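Local coordinates for uncharacterized protein (Escherichia coli O157:H7, PDB 4ZV9) that is of unknown function but belongs to the dienelactone hydrolase family of alpha/beta-hydrolases and so is probably a hydrolase, at residues Gly40-Val45 with Gly69-Ala74. Residues are numbered along the deposited sequence; the frame is centred on the assembly and turned at random.
Sequences GKTPAV and GYIALA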
ATOM      1  N   GLY A  40      23.481   6.184  -2.780  1.00 51.34           N
ATOM      2  CA  GLY A  40      22.918   7.322  -2.047  1.00 46.14           C
ATOM      3  C   GLY A  40      21.587   7.039  -1.383  1.00 38.37           C
ATOM      4  O   GLY A  40      21.139   5.893  -1.326  1.00 36.81           O
ATOM      5  N   LYS A  41      20.948   8.094  -0.909  1.00 33.09           N
ATOM      6  CA  LYS A  41      19.628   7.992  -0.311  1.00 29.84           C
ATOM      7  C   LYS A  41      18.605   7.567  -1.371  1.00 29.22           C
ATOM      8  O   LYS A  41      18.696   7.935  -2.545  1.00 27.29           O
ATOM      9  CB  LYS A  41      19.205   9.315   0.319  1.00 31.02           C
ATOM     10  CG  LYS A  41      19.948   9.687   1.602  1.00 29.51           C
ATOM     11  CD  LYS A  41      19.598  11.124   1.996  1.00 28.83           C
ATOM     12  CE  LYS A  41      20.053  11.484   3.389  1.00 29.14           C
ATOM     13  NZ  LYS A  41      19.216  10.847   4.442  1.00 26.96           N
ATOM     14  N   THR A  42      17.627   6.776  -0.945  1.00 28.06           N
ATOM     15  CA  THR A  42      16.630   6.196  -1.835  1.00 28.11           C
ATOM     16  C   THR A  42      15.216   6.572  -1.363  1.00 27.25           C
ATOM     17  O   THR A  42      14.966   6.613  -0.169  1.00 25.92           O
ATOM     18  CB  THR A  42      16.785   4.648  -1.801  1.00 29.48           C
ATOM     19  OG1 THR A  42      18.157   4.286  -2.042  1.00 30.50           O
ATOM     20  CG2 THR A  42      15.901   3.951  -2.825  1.00 31.10           C
ATOM     21  N   PRO A  43      14.275   6.817  -2.299  1.00 27.36           N
ATOM     22  CA  PRO A  43      12.895   7.087  -1.878  1.00 25.72           C
ATOM     23  C   PRO A  43      12.240   5.835  -1.271  1.00 26.12           C
ATOM     24  O   PRO A  43      12.697   4.704  -1.513  1.00 23.70           O
ATOM     25  CB  PRO A  43      12.180   7.480  -3.183  1.00 30.89           C
ATOM     26  CG  PRO A  43      13.246   7.607  -4.227  1.00 30.89           C
ATOM     27  CD  PRO A  43      14.409   6.782  -3.767  1.00 29.03           C
ATOM     28  N   ALA A  44      11.177   6.034  -0.510  1.00 22.62           N
ATOM     29  CA  ALA A  44      10.510   4.944   0.185  1.00 23.70           C
ATOM     30  C   ALA A  44       9.028   4.787  -0.190  1.00 24.27           C
ATOM     31  O   ALA A  44       8.375   5.736  -0.600  1.00 25.06           O
ATOM     32  CB  ALA A  44      10.629   5.162   1.683  1.00 25.75           C
ATOM     33  N   VAL A  45       8.523   3.568  -0.016  1.00 22.74           N
ATOM     34  CA  VAL A  45       7.126   3.255  -0.248  1.00 23.14           C
ATOM     35  C   VAL A  45       6.631   2.407   0.895  1.00 25.89           C
ATOM     36  O   VAL A  45       7.272   1.401   1.257  1.00 20.66           O
ATOM     37  CB  VAL A  45       6.934   2.474  -1.548  1.00 26.19           C
ATOM     38  CG1 VAL A  45       5.479   2.057  -1.711  1.00 26.81           C
ATOM     39  CG2 VAL A  45       7.397   3.298  -2.738  1.00 27.31           C
ATOM     40  N   GLY A  69      13.562  -0.412  -7.310  1.00 27.30           N
ATOM     41  CA  GLY A  69      14.498   0.620  -6.845  1.00 28.15           C
ATOM     42  C   GLY A  69      14.098   1.475  -5.645  1.00 26.27           C
ATOM     43  O   GLY A  69      14.714   2.500  -5.394  1.00 28.42           O
ATOM     44  N   TYR A  70      13.110   1.049  -4.863  1.00 26.10           N
ATOM     45  CA  TYR A  70      12.665   1.828  -3.694  1.00 24.33           C
ATOM     46  C   TYR A  70      12.807   1.048  -2.395  1.00 25.95           C
ATOM     47  O   TYR A  70      12.845  -0.191  -2.412  1.00 24.38           O
ATOM     48  CB  TYR A  70      11.217   2.240  -3.875  1.00 25.65           C
ATOM     49  CG  TYR A  70      10.978   2.917  -5.214  1.00 28.96           C
ATOM     50  CD1 TYR A  70      11.404   4.211  -5.435  1.00 31.94           C
ATOM     51  CD2 TYR A  70      10.377   2.232  -6.266  1.00 31.86           C
ATOM     52  CE1 TYR A  70      11.215   4.832  -6.669  1.00 35.47           C
ATOM     53  CE2 TYR A  70      10.180   2.836  -7.499  1.00 31.73           C
ATOM     54  CZ  TYR A  70      10.603   4.141  -7.697  1.00 34.83           C
ATOM     55  OH  TYR A  70      10.421   4.749  -8.927  1.00 36.02           O
ATOM     56  N   ILE A  71      12.908   1.759  -1.272  1.00 24.88           N
ATOM     57  CA  ILE A  71      12.901   1.091   0.041  1.00 24.61           C
ATOM     58  C   ILE A  71      11.438   0.847   0.366  1.00 24.47           C
ATOM     59  O   ILE A  71      10.662   1.785   0.403  1.00 25.69           O
ATOM     60  CB  ILE A  71      13.522   1.939   1.168  1.00 24.10           C
ATOM     61  CG1 ILE A  71      14.994   2.215   0.856  1.00 25.74           C
ATOM     62  CG2 ILE A  71      13.420   1.180   2.492  1.00 24.14           C
ATOM     63  CD1 ILE A  71      15.632   3.255   1.750  1.00 25.81           C
ATOM     64  N   ALA A  72      11.071  -0.408   0.612  1.00 21.64           N
ATOM     65  CA  ALA A  72       9.694  -0.751   0.907  1.00 20.37           C
ATOM     66  C   ALA A  72       9.542  -1.198   2.354  1.00 21.40           C
ATOM     67  O   ALA A  72      10.368  -1.956   2.868  1.00 22.86           O
ATOM     68  CB  ALA A  72       9.234  -1.852  -0.034  1.00 21.81           C
ATOM     69  N   LEU A  73       8.503  -0.703   3.016  1.00 20.08           N
ATOM     70  CA  LEU A  73       8.184  -1.124   4.371  1.00 20.90           C
ATOM     71  C   LEU A  73       6.734  -1.577   4.408  1.00 22.88           C
ATOM     72  O   LEU A  73       5.831  -0.807   4.062  1.00 22.92           O
ATOM     73  CB  LEU A  73       8.392  -0.000   5.361  1.00 20.98           C
ATOM     74  CG  LEU A  73       7.958  -0.295   6.800  1.00 19.64           C
ATOM     75  CD1 LEU A  73       8.670  -1.510   7.399  1.00 20.66           C
ATOM     76  CD2 LEU A  73       8.209   0.913   7.673  1.00 20.57           C
ATOM     77  N   ALA A  74       6.521  -2.834   4.784  1.00 20.10           N
ATOM     78  CA  ALA A  74       5.192  -3.432   4.904  1.00 21.16           C
ATOM     79  C   ALA A  74       4.944  -3.786   6.363  1.00 23.80           C
ATOM     80  O   ALA A  74       5.452  -4.805   6.847  1.00 22.03           O
ATOM     81  CB  ALA A  74       5.098  -4.682   4.034  1.00 22.31           C
TER
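Two neighbouring parallel strands of the central sheet, joined by the beta-alpha-beta crossover through helix 56-67, meet here at their N-terminal ends. I71 is held through both of its backbone polar atoms: its N donates to P43 O (3.0 Å), and its O accepts V45 N at 2.8 Å. One step on, L73 N donates to V45 O (3.0 Å), continuing the parallel ladder. The same I71 O also receives a CA-H...O contact from A44 CA at 3.2 Å. The pairing sets A44 and I71 on one sheet face, under M114 of helix 100-116, while V45 and A72 occupy the other and pack on V65 of helix 56-67. Helices on both faces of a mixed, largely parallel sheet are the alpha/beta-hydrolase architecture.

Y70 enters just after G69, whose positive phi (106°) ends the crossover helix in a Schellman motif. P43 CB lies at the edge of the tyrosine ring, 4.0 Å from Y70 CD1, and V45 CG2 packs against Y70 CB. At the strand entrance, T42 CB meets I71 CD1 at 4.0 Å, whereas its CG2, anti to the backbone N, is directed to G69 O.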